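Local atomic coordinates of mannan endo-1,4-beta-mannosidase (Cryptopygus antarcticus, PDB entry 4OOU), a protein that hydrolyses internal beta-1,4-mannosidic linkages in mannans, galactomannans and glucomannans, releasing mainly short manno-oligosaccharides. Residues R47-D52 with H85-V90; N271-F276 with N304-L309; N124-L129 with V377-N382; E321-L326 with Q356-Q361. All blocks are in the same frame, centred on the assembly; numbering follows the deposited sequence.

Contact 1 of 4, residues R47-D52 with H85-V90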
# COMPACT_ATOMS: atom_id res chain seq x y z
N ARG A 47 5.68 -5.59 -13.23
CA ARG A 47 5.82 -6.30 -14.49
C ARG A 47 7.11 -7.11 -14.34
O ARG A 47 7.11 -8.33 -14.42
CB ARG A 47 5.85 -5.28 -15.63
CG ARG A 47 6.45 -5.73 -16.95
CD ARG A 47 5.76 -6.93 -17.55
NE ARG A 47 5.96 -7.12 -19.01
CZ ARG A 47 7.04 -6.81 -19.74
NH1 ARG A 47 8.17 -6.26 -19.24
NH2 ARG A 47 7.00 -7.07 -21.04
N SER A 48 8.18 -6.39 -14.05
CA SER A 48 9.42 -6.96 -13.58
C SER A 48 9.72 -6.61 -12.11
O SER A 48 9.83 -5.43 -11.75
CB SER A 48 10.55 -6.46 -14.47
OG SER A 48 10.30 -6.81 -15.81
N TYR A 49 9.90 -7.66 -11.29
CA TYR A 49 9.85 -7.55 -9.82
C TYR A 49 10.96 -6.74 -9.23
O TYR A 49 12.04 -7.25 -9.02
CB TYR A 49 9.86 -8.97 -9.20
CG TYR A 49 9.84 -9.07 -7.67
CD1 TYR A 49 8.70 -8.71 -6.92
CD2 TYR A 49 10.94 -9.58 -6.98
CE1 TYR A 49 8.69 -8.83 -5.53
CE2 TYR A 49 10.92 -9.72 -5.60
CZ TYR A 49 9.81 -9.34 -4.86
OH TYR A 49 9.84 -9.47 -3.47
N GLY A 50 10.72 -5.47 -8.97
CA GLY A 50 11.77 -4.64 -8.39
C GLY A 50 12.63 -3.93 -9.41
O GLY A 50 13.41 -3.06 -9.01
N SER A 51 12.50 -4.29 -10.70
CA SER A 51 13.16 -3.58 -11.82
C SER A 51 12.24 -2.83 -12.85
O SER A 51 12.61 -2.69 -14.03
CB SER A 51 14.11 -4.52 -12.56
OG SER A 51 13.44 -5.61 -13.12
N ASP A 52 11.09 -2.33 -12.41
CA ASP A 52 10.16 -1.65 -13.29
C ASP A 52 10.61 -0.25 -13.55
O ASP A 52 10.47 0.25 -14.65
CB ASP A 52 8.78 -1.57 -12.67
CG ASP A 52 7.97 -2.85 -12.84
OD1 ASP A 52 8.19 -3.58 -13.82
OD2 ASP A 52 7.11 -3.08 -11.96
N HIS A 85 10.83 0.12 -4.74
CA HIS A 85 12.15 -0.41 -4.39
C HIS A 85 12.12 -1.95 -4.30
O HIS A 85 13.02 -2.63 -4.84
CB HIS A 85 12.68 0.18 -3.08
CG HIS A 85 12.64 1.66 -3.03
ND1 HIS A 85 12.80 2.44 -4.15
CD2 HIS A 85 12.44 2.51 -2.00
CE1 HIS A 85 12.68 3.71 -3.82
NE2 HIS A 85 12.48 3.78 -2.52
N VAL A 86 11.10 -2.48 -3.63
CA VAL A 86 10.93 -3.94 -3.47
C VAL A 86 12.05 -4.51 -2.58
O VAL A 86 11.97 -4.36 -1.37
CB VAL A 86 10.78 -4.68 -4.82
CG1 VAL A 86 10.40 -6.15 -4.64
CG2 VAL A 86 9.72 -4.00 -5.68
N GLU A 87 13.08 -5.10 -3.17
CA GLU A 87 14.15 -5.76 -2.41
C GLU A 87 15.48 -5.19 -2.85
O GLU A 87 16.46 -5.89 -2.89
CB GLU A 87 14.13 -7.31 -2.61
CG GLU A 87 12.99 -8.04 -1.94
CD GLU A 87 13.11 -9.57 -2.01
OE1 GLU A 87 12.35 -10.19 -2.77
OE2 GLU A 87 13.94 -10.20 -1.31
N GLY A 88 15.51 -3.92 -3.19
CA GLY A 88 16.76 -3.26 -3.59
C GLY A 88 17.34 -3.67 -4.92
O GLY A 88 18.49 -3.36 -5.22
N GLN A 89 16.59 -4.37 -5.74
CA GLN A 89 17.15 -4.93 -6.95
C GLN A 89 17.76 -3.89 -7.91
O GLN A 89 18.76 -4.18 -8.60
CB GLN A 89 16.09 -5.73 -7.69
CG GLN A 89 15.68 -6.98 -6.94
CD GLN A 89 14.37 -6.82 -6.23
OE1 GLN A 89 14.05 -5.75 -5.70
NE2 GLN A 89 13.59 -7.90 -6.20
N VAL A 90 17.11 -2.72 -7.94
CA VAL A 90 17.48 -1.58 -8.78
C VAL A 90 17.51 -0.33 -7.92
O VAL A 90 18.45 0.46 -8.03
CB VAL A 90 16.46 -1.34 -9.90
CG1 VAL A 90 16.65 0.04 -10.55
CG2 VAL A 90 16.56 -2.42 -10.95
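Tyr49 lays one face of its ring on Val86 and turns its edge to Glu87. Val86 CG1 stands over that face, offset toward the rim, 3.5 Å from the Tyr49 ring centroid, a CH-pi contact that suits a compact branched residue. The carboxylate of Glu87 comes in at the ring edge, its plane 75° from that of the ring, and places OE1 2.7 Å from Tyr49 OH. Glu87 OE1 and Asn133 OD1 both lie within reach of the single phenolic proton, while Glu87 OE2 is bonded to Asn138 N. The Gln89 amide stands almost perpendicular to the ring, with NE2 3.2 Å from Tyr49 CD2. A bend at chi2 (102°) carries its OE1 back to accept the backbone N of Glu87 at 2.8 Å, which holds the amide in place.

Gly50, in the type II turn from Ser48 to Ser51, has positive phi; with no side chain, it lets Val86 CG2 come within 3.5 Å of its CA while Gln89 OE1 stands nearby. Val90 CG2 packs on Ser51 CB at 3.6 Å. Asp52 braces the start of the turn: its OD1 accepts from both Arg47 N and Ser48 N.

In this TIM barrel the contact joins the loop between strand 35-43 and helix 58-74 to the end of strand 79-86, close to the substrate-binding Trp83, while Val86 continues the backbone pairing with strand 126-133.

Contact 2 of 4, residues N271-F276 with N304-L309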
# COMPACT_ATOMS: atom_id res chain seq x y z
N ASN A 271 4.72 13.53 13.33
CA ASN A 271 3.93 13.47 12.10
C ASN A 271 4.30 12.26 11.23
O ASN A 271 4.17 12.31 10.02
CB ASN A 271 4.12 14.76 11.30
CG ASN A 271 5.46 14.84 10.64
OD1 ASN A 271 6.42 14.16 11.04
ND2 ASN A 271 5.54 15.62 9.59
N GLY A 272 4.75 11.18 11.85
CA GLY A 272 5.18 10.00 11.12
C GLY A 272 4.08 8.99 11.26
O GLY A 272 4.28 7.93 11.90
N ILE A 273 2.92 9.35 10.69
CA ILE A 273 1.71 8.54 10.85
C ILE A 273 1.26 7.91 9.54
O ILE A 273 1.76 8.25 8.47
CB ILE A 273 0.55 9.29 11.51
CG1 ILE A 273 0.10 10.53 10.70
CG2 ILE A 273 0.94 9.66 12.93
CD1 ILE A 273 -1.24 11.12 11.13
N ILE A 274 0.38 6.92 9.63
CA ILE A 274 -0.32 6.50 8.44
C ILE A 274 -1.63 7.24 8.42
O ILE A 274 -2.16 7.57 9.45
CB ILE A 274 -0.51 4.98 8.29
CG1 ILE A 274 -1.18 4.34 9.49
CG2 ILE A 274 0.82 4.32 8.07
CD1 ILE A 274 -1.30 2.83 9.32
N ASN A 275 -2.12 7.54 7.23
CA ASN A 275 -3.34 8.28 7.06
C ASN A 275 -4.54 7.39 6.81
O ASN A 275 -5.67 7.84 6.99
CB ASN A 275 -3.14 9.25 5.93
CG ASN A 275 -1.98 10.15 6.20
OD1 ASN A 275 -0.93 10.10 5.55
ND2 ASN A 275 -2.14 10.96 7.25
N PHE A 276 -4.27 6.14 6.40
CA PHE A 276 -5.27 5.11 6.19
C PHE A 276 -4.71 3.71 6.46
O PHE A 276 -3.56 3.40 6.13
CB PHE A 276 -5.95 5.23 4.80
CG PHE A 276 -5.10 4.83 3.60
CD1 PHE A 276 -4.96 3.50 3.22
CD2 PHE A 276 -4.56 5.79 2.77
CE1 PHE A 276 -4.22 3.15 2.09
CE2 PHE A 276 -3.83 5.44 1.64
CZ PHE A 276 -3.67 4.11 1.30
N ASN A 304 -12.42 3.85 12.81
CA ASN A 304 -13.16 4.78 12.01
C ASN A 304 -12.51 6.17 11.98
O ASN A 304 -12.94 7.00 11.20
CB ASN A 304 -14.61 4.89 12.51
CG ASN A 304 -15.28 3.52 12.78
OD1 ASN A 304 -14.80 2.42 12.42
ND2 ASN A 304 -16.42 3.59 13.41
N ASP A 305 -11.50 6.40 12.84
CA ASP A 305 -10.59 7.56 12.76
C ASP A 305 -9.92 7.72 11.36
O ASP A 305 -9.60 8.84 10.91
CB ASP A 305 -9.48 7.52 13.88
CG ASP A 305 -8.95 6.09 14.15
OD1 ASP A 305 -9.81 5.19 14.28
OD2 ASP A 305 -7.71 5.84 14.23
N LYS A 306 -9.69 6.58 10.69
CA LYS A 306 -9.00 6.57 9.38
C LYS A 306 -9.74 5.68 8.43
O LYS A 306 -10.39 4.74 8.88
CB LYS A 306 -7.57 6.03 9.50
CG LYS A 306 -6.65 6.78 10.46
CD LYS A 306 -5.28 6.13 10.49
CE LYS A 306 -4.42 6.61 11.64
NZ LYS A 306 -4.12 8.08 11.47
N PRO A 307 -9.64 5.95 7.12
CA PRO A 307 -10.15 5.03 6.10
C PRO A 307 -9.45 3.68 6.22
O PRO A 307 -8.35 3.62 6.75
CB PRO A 307 -9.76 5.70 4.79
CG PRO A 307 -9.39 7.10 5.12
CD PRO A 307 -8.88 7.05 6.52
N LEU A 308 -10.13 2.62 5.78
CA LEU A 308 -9.59 1.25 5.74
C LEU A 308 -9.77 0.64 4.33
O LEU A 308 -10.87 0.67 3.75
CB LEU A 308 -10.31 0.37 6.76
CG LEU A 308 -9.94 -1.10 6.73
CD1 LEU A 308 -8.47 -1.29 7.03
CD2 LEU A 308 -10.76 -1.82 7.79
N LEU A 309 -8.68 0.13 3.80
CA LEU A 309 -8.59 -0.28 2.42
C LEU A 309 -8.38 -1.75 2.53
O LEU A 309 -7.56 -2.19 3.34
CB LEU A 309 -7.33 0.35 1.80
CG LEU A 309 -7.00 0.52 0.29
CD1 LEU A 309 -5.54 0.24 -0.04
CD2 LEU A 309 -7.90 -0.27 -0.64
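Lys306 makes the polar link, its ammonium group donating to Ile274 O. Lys306 NZ lies 2.9 Å from Ile274 O, nearly along the C=O axis (163°). Two extended torsions, chi2 and chi3, carry the chain past the opposite backbone before a bend at chi4 (-65°) turns NZ to its acceptor; Asp260 OD1 forms a salt bridge with the same nitrogen.

The rest is van der Waals contact, partly against carbonyl oxygens and partly carbon on carbon. The methylenes of Lys306 run alongside two peptide oxygens, with CB 3.6 Å from Asn275 O. Pro307 CD is 3.3 Å from Asn275 O, and Pro307 CB 3.8 Å from Phe276 CB. Proline suits the place because its rigid ring offers CB, CG and CD together to Phe276 CB. Phe276 and Leu309 run alongside each other in the same direction, with Phe276 CE1 3.8 Å from Leu309 CD1, while Phe30 meets the Phe276 ring edge-to-face.

The contact lies at the entry to the neighbouring parallel barrel strands 277-281 and 308-313. A lysine can thus be buried here: its charge, met by a carboxylate and a carbonyl, would probably persist, and its aliphatic length serves as hydrophobic packing.

Contact 3 of 4, residues N124-L129 with V377-N382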
# COMPACT_ATOMS: atom_id res chain seq x y z
N ASN A 124 -7.54 8.70 -15.68
CA ASN A 124 -8.25 8.83 -14.44
C ASN A 124 -8.06 7.61 -13.53
O ASN A 124 -9.02 6.97 -13.06
CB ASN A 124 -9.72 9.14 -14.69
CG ASN A 124 -9.92 10.56 -15.25
OD1 ASN A 124 -9.29 11.54 -14.81
ND2 ASN A 124 -10.80 10.66 -16.22
N VAL A 125 -6.78 7.32 -13.29
CA VAL A 125 -6.38 6.31 -12.31
C VAL A 125 -5.34 6.80 -11.30
O VAL A 125 -4.33 7.39 -11.62
CB VAL A 125 -5.80 5.07 -13.00
CG1 VAL A 125 -5.20 4.13 -11.97
CG2 VAL A 125 -6.89 4.38 -13.78
N PHE A 126 -5.60 6.45 -10.07
CA PHE A 126 -4.78 6.72 -8.97
C PHE A 126 -3.75 5.63 -8.78
O PHE A 126 -4.02 4.41 -8.94
CB PHE A 126 -5.67 6.74 -7.73
CG PHE A 126 -6.44 8.02 -7.53
CD1 PHE A 126 -5.75 9.24 -7.29
CD2 PHE A 126 -7.82 8.01 -7.53
CE1 PHE A 126 -6.46 10.42 -7.08
CE2 PHE A 126 -8.54 9.18 -7.33
CZ PHE A 126 -7.86 10.39 -7.10
N LEU A 127 -2.56 6.06 -8.36
CA LEU A 127 -1.52 5.12 -8.04
C LEU A 127 -1.25 5.08 -6.55
O LEU A 127 -1.29 6.09 -5.87
CB LEU A 127 -0.25 5.49 -8.79
CG LEU A 127 -0.25 5.20 -10.28
CD1 LEU A 127 1.18 5.13 -10.80
CD2 LEU A 127 -0.98 3.89 -10.60
N ILE A 128 -0.99 3.90 -6.04
CA ILE A 128 -0.40 3.77 -4.73
C ILE A 128 0.98 3.21 -4.99
O ILE A 128 1.14 2.17 -5.64
CB ILE A 128 -1.20 2.87 -3.79
CG1 ILE A 128 -2.54 3.52 -3.44
CG2 ILE A 128 -0.39 2.58 -2.51
CD1 ILE A 128 -3.54 2.55 -2.83
N LEU A 129 1.99 3.93 -4.53
CA LEU A 129 3.35 3.51 -4.75
C LEU A 129 3.80 2.81 -3.49
O LEU A 129 3.76 3.43 -2.44
CB LEU A 129 4.21 4.74 -5.01
CG LEU A 129 3.79 5.43 -6.29
CD1 LEU A 129 4.83 6.46 -6.73
CD2 LEU A 129 3.52 4.42 -7.41
N VAL A 377 -16.82 6.32 -7.49
CA VAL A 377 -15.82 5.42 -8.03
C VAL A 377 -15.11 6.12 -9.19
O VAL A 377 -13.93 6.43 -9.09
CB VAL A 377 -16.48 4.09 -8.45
CG1 VAL A 377 -15.50 3.16 -9.15
CG2 VAL A 377 -17.03 3.43 -7.21
N SER A 378 -15.83 6.37 -10.28
CA SER A 378 -15.21 6.96 -11.48
C SER A 378 -14.87 8.41 -11.14
O SER A 378 -15.76 9.20 -10.90
CB SER A 378 -16.13 6.85 -12.72
OG SER A 378 -16.11 8.07 -13.44
N VAL A 379 -13.59 8.71 -11.06
CA VAL A 379 -13.15 10.00 -10.60
C VAL A 379 -12.61 10.74 -11.80
O VAL A 379 -12.00 10.13 -12.67
CB VAL A 379 -12.05 9.90 -9.55
CG1 VAL A 379 -11.61 11.31 -9.15
CG2 VAL A 379 -12.53 9.14 -8.34
N ASN A 380 -12.84 12.05 -11.85
CA ASN A 380 -12.22 12.91 -12.86
C ASN A 380 -11.04 13.57 -12.16
O ASN A 380 -11.21 14.42 -11.27
CB ASN A 380 -13.21 13.93 -13.42
CG ASN A 380 -12.86 14.39 -14.85
OD1 ASN A 380 -12.50 13.60 -15.73
ND2 ASN A 380 -13.00 15.70 -15.09
N ILE A 381 -9.84 13.10 -12.53
CA ILE A 381 -8.62 13.53 -11.90
C ILE A 381 -8.09 14.74 -12.65
O ILE A 381 -7.83 14.68 -13.86
CB ILE A 381 -7.57 12.42 -11.89
CG1 ILE A 381 -8.10 11.18 -11.15
CG2 ILE A 381 -6.28 12.94 -11.26
CD1 ILE A 381 -7.15 9.99 -11.09
N ASN A 382 -7.93 15.85 -11.95
CA ASN A 382 -7.41 17.01 -12.61
C ASN A 382 -5.95 16.87 -12.94
O ASN A 382 -5.23 16.06 -12.40
CB ASN A 382 -7.72 18.32 -11.88
CG ASN A 382 -7.35 18.29 -10.42
OD1 ASN A 382 -6.35 17.69 -10.01
ND2 ASN A 382 -8.14 18.98 -9.63
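Ile381 sets its terminal methyl almost exactly on the axis of the Phe126 ring: CD1 is 3.9 Å from the ring centroid and only 1° off the normal, so that all six ring carbons are equally near. This CH-pi contact is reached because CG1 lies anti to the carbonyl carbon (chi1 -59°) and CD1 extends straight on from it. The slim end of isoleucine suits the centre of a flat ring, while its branched CB stays beside Asn124 OD1. Val379 comes to the same ring at the edge, its CG2 4.1 Å from Phe126 CE2.

Asn124 has positive phi and is the C-prime residue of the Schellman motif that ends helix 109-122, a place that asparagine tolerates well. The chain then enters strand 126-133 of the TIM barrel, and the late segment 377-382 packs across this helix-to-strand junction.

The side chain of Asn124 also reaches across to the late segment. Its OD1 accepts Ile381 N at 2.8 Å, with an N-H...O angle of 162°, although the donor stands well above the carbonyl plane rather than on a lone pair. Asn124 CB meanwhile lies 3.2 Å from Val379 O, and Asn124 ND2 lies 3.4 Å from Asn380 OD1.

Contact 4 of 4, residues E321-L326 with Q356-Q361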
# COMPACT_ATOMS: atom_id res chain seq x y z
N GLU A 321 -17.36 -16.45 -3.14
CA GLU A 321 -18.45 -15.50 -3.27
C GLU A 321 -18.58 -15.01 -4.76
O GLU A 321 -19.67 -14.67 -5.21
CB GLU A 321 -18.26 -14.32 -2.32
CG GLU A 321 -18.34 -14.66 -0.85
CD GLU A 321 -17.00 -14.97 -0.20
OE1 GLU A 321 -16.91 -14.71 1.03
OE2 GLU A 321 -16.06 -15.46 -0.89
N GLY A 322 -17.46 -15.00 -5.50
CA GLY A 322 -17.43 -14.48 -6.88
C GLY A 322 -16.92 -13.05 -6.89
O GLY A 322 -17.48 -12.19 -6.19
N ILE A 323 -15.87 -12.78 -7.66
CA ILE A 323 -15.23 -11.45 -7.69
C ILE A 323 -16.17 -10.30 -7.52
O ILE A 323 -15.88 -9.41 -6.75
CB ILE A 323 -14.57 -11.07 -9.01
CG1 ILE A 323 -14.86 -12.15 -10.04
CG2 ILE A 323 -13.08 -10.68 -8.80
CD1 ILE A 323 -14.66 -11.65 -11.44
N GLN A 324 -17.28 -10.28 -8.26
CA GLN A 324 -18.12 -9.08 -8.23
C GLN A 324 -18.81 -8.90 -6.88
O GLN A 324 -19.00 -7.78 -6.44
CB GLN A 324 -19.16 -9.06 -9.36
CG GLN A 324 -18.59 -8.89 -10.76
CD GLN A 324 -19.64 -8.44 -11.76
OE1 GLN A 324 -20.84 -8.74 -11.61
NE2 GLN A 324 -19.20 -7.72 -12.77
N ASN A 325 -19.22 -9.99 -6.24
CA ASN A 325 -19.90 -9.84 -4.96
C ASN A 325 -18.91 -9.39 -3.90
O ASN A 325 -19.27 -8.72 -2.93
CB ASN A 325 -20.60 -11.14 -4.58
CG ASN A 325 -21.52 -11.62 -5.68
OD1 ASN A 325 -22.30 -10.85 -6.24
ND2 ASN A 325 -21.38 -12.89 -6.03
N LEU A 326 -17.66 -9.78 -4.11
CA LEU A 326 -16.52 -9.34 -3.31
C LEU A 326 -16.35 -7.82 -3.42
O LEU A 326 -16.31 -7.12 -2.42
CB LEU A 326 -15.24 -10.10 -3.75
CG LEU A 326 -14.76 -11.28 -2.89
CD1 LEU A 326 -15.82 -11.71 -1.89
CD2 LEU A 326 -14.27 -12.50 -3.67
N GLN A 356 -10.32 -10.20 -12.85
CA GLN A 356 -10.06 -8.91 -12.21
C GLN A 356 -10.74 -7.74 -12.94
O GLN A 356 -11.26 -6.84 -12.25
CB GLN A 356 -8.58 -8.63 -12.07
CG GLN A 356 -7.98 -9.45 -10.97
CD GLN A 356 -6.52 -9.19 -10.81
OE1 GLN A 356 -6.12 -8.22 -10.15
NE2 GLN A 356 -5.71 -10.05 -11.42
N MET A 357 -10.80 -7.75 -14.28
CA MET A 357 -11.55 -6.71 -15.01
C MET A 357 -13.06 -6.86 -14.81
O MET A 357 -13.78 -5.88 -14.63
CB MET A 357 -11.20 -6.68 -16.50
CG MET A 357 -9.82 -6.15 -16.83
SD MET A 357 -9.58 -5.88 -18.60
CE MET A 357 -8.84 -7.41 -19.12
N TYR A 358 -13.52 -8.11 -14.82
CA TYR A 358 -14.92 -8.41 -14.57
C TYR A 358 -15.28 -7.79 -13.24
O TYR A 358 -16.22 -7.01 -13.15
CB TYR A 358 -15.18 -9.93 -14.59
CG TYR A 358 -16.65 -10.37 -14.51
CD1 TYR A 358 -17.65 -9.70 -15.21
CD2 TYR A 358 -17.03 -11.50 -13.77
CE1 TYR A 358 -18.98 -10.11 -15.13
CE2 TYR A 358 -18.35 -11.92 -13.69
CZ TYR A 358 -19.33 -11.22 -14.37
OH TYR A 358 -20.65 -11.65 -14.31
N GLY A 359 -14.51 -8.13 -12.21
CA GLY A 359 -14.71 -7.59 -10.89
C GLY A 359 -14.89 -6.08 -10.85
O GLY A 359 -15.89 -5.60 -10.30
N MET A 360 -13.98 -5.33 -11.45
CA MET A 360 -14.10 -3.86 -11.37
C MET A 360 -15.42 -3.36 -12.00
O MET A 360 -15.99 -2.37 -11.53
CB MET A 360 -12.90 -3.15 -12.01
CG MET A 360 -11.67 -3.08 -11.11
SD MET A 360 -10.18 -2.52 -11.91
CE MET A 360 -9.84 -3.93 -12.95
N GLN A 361 -15.87 -4.05 -13.06
CA GLN A 361 -17.12 -3.68 -13.74
C GLN A 361 -18.27 -3.65 -12.73
O GLN A 361 -19.22 -2.88 -12.88
CB GLN A 361 -17.48 -4.65 -14.87
CG GLN A 361 -16.80 -4.40 -16.20
CD GLN A 361 -16.91 -5.58 -17.17
OE1 GLN A 361 -17.95 -6.25 -17.25
NE2 GLN A 361 -15.81 -5.86 -17.89
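Gln324 lays its side chain over Tyr358, starting from a CB whose CG is anti to the carbonyl carbon (chi1 -69°). CG stands above the middle of the ring, 4.2 Å from the Tyr358 centroid, and also comes 4.1 Å from Gly359 CA. CD follows toward the CE1-CZ side of the ring, 3.8 Å from each of these Tyr358 atoms. There the amide spreads as a stacked flat group, its plane 21° from that of the ring. OE1 lies toward the phenol end, whereas NE2 sits over the face, offset toward the rim. From that place NE2 donates to Tyr358 O at 3.1 Å with an almost straight N-H...O angle of 176°; the oxygen lies in the amide plane, but the nitrogen stands above the plane of the carbonyl it meets.

Ile323, one residue earlier, crosses Tyr358 at about a right angle and touches its CD2 with CD1 at 3.3 Å. Gly359, lacking a side chain, lets its CA lie 4.6 Å from Gln324 CA and beside Ile323 CB and CG2.

The contact fastens the start of helix 323-332 to helix 353-361, on the outside of the barrel. Glutamine suits the seam because one amide does two jobs: its flat pi surface packs on an exposed aromatic ring, and its N-H fixes the amide's rotation through a helix carbonyl.

Overall arrangement
Contact 1 lies at the C-terminal ends of the barrel strands, where the substrate-binding residues gather: the side chain of Tyr49 is about 7 Å from that of Trp341. Contacts 2 and 3 lie where strands begin. Contact 2 is on the opposite side of the chain's centre from contact 1, centres 27 Å apart; its Leu309 lies on the strand carrying Glu312, the probable nucleophile, about 8 Å away between side chains. Contacts 2 and 3 touch through Leu309 CD1 and Ile128 CD1, 4.1 Å apart. Contact 4 joins two outer helices about 6 Å from contact 3 at the nearest atoms. By bringing residues 377-382 back to 124-129, contact 3 spans the sequence containing contacts 2 and 4.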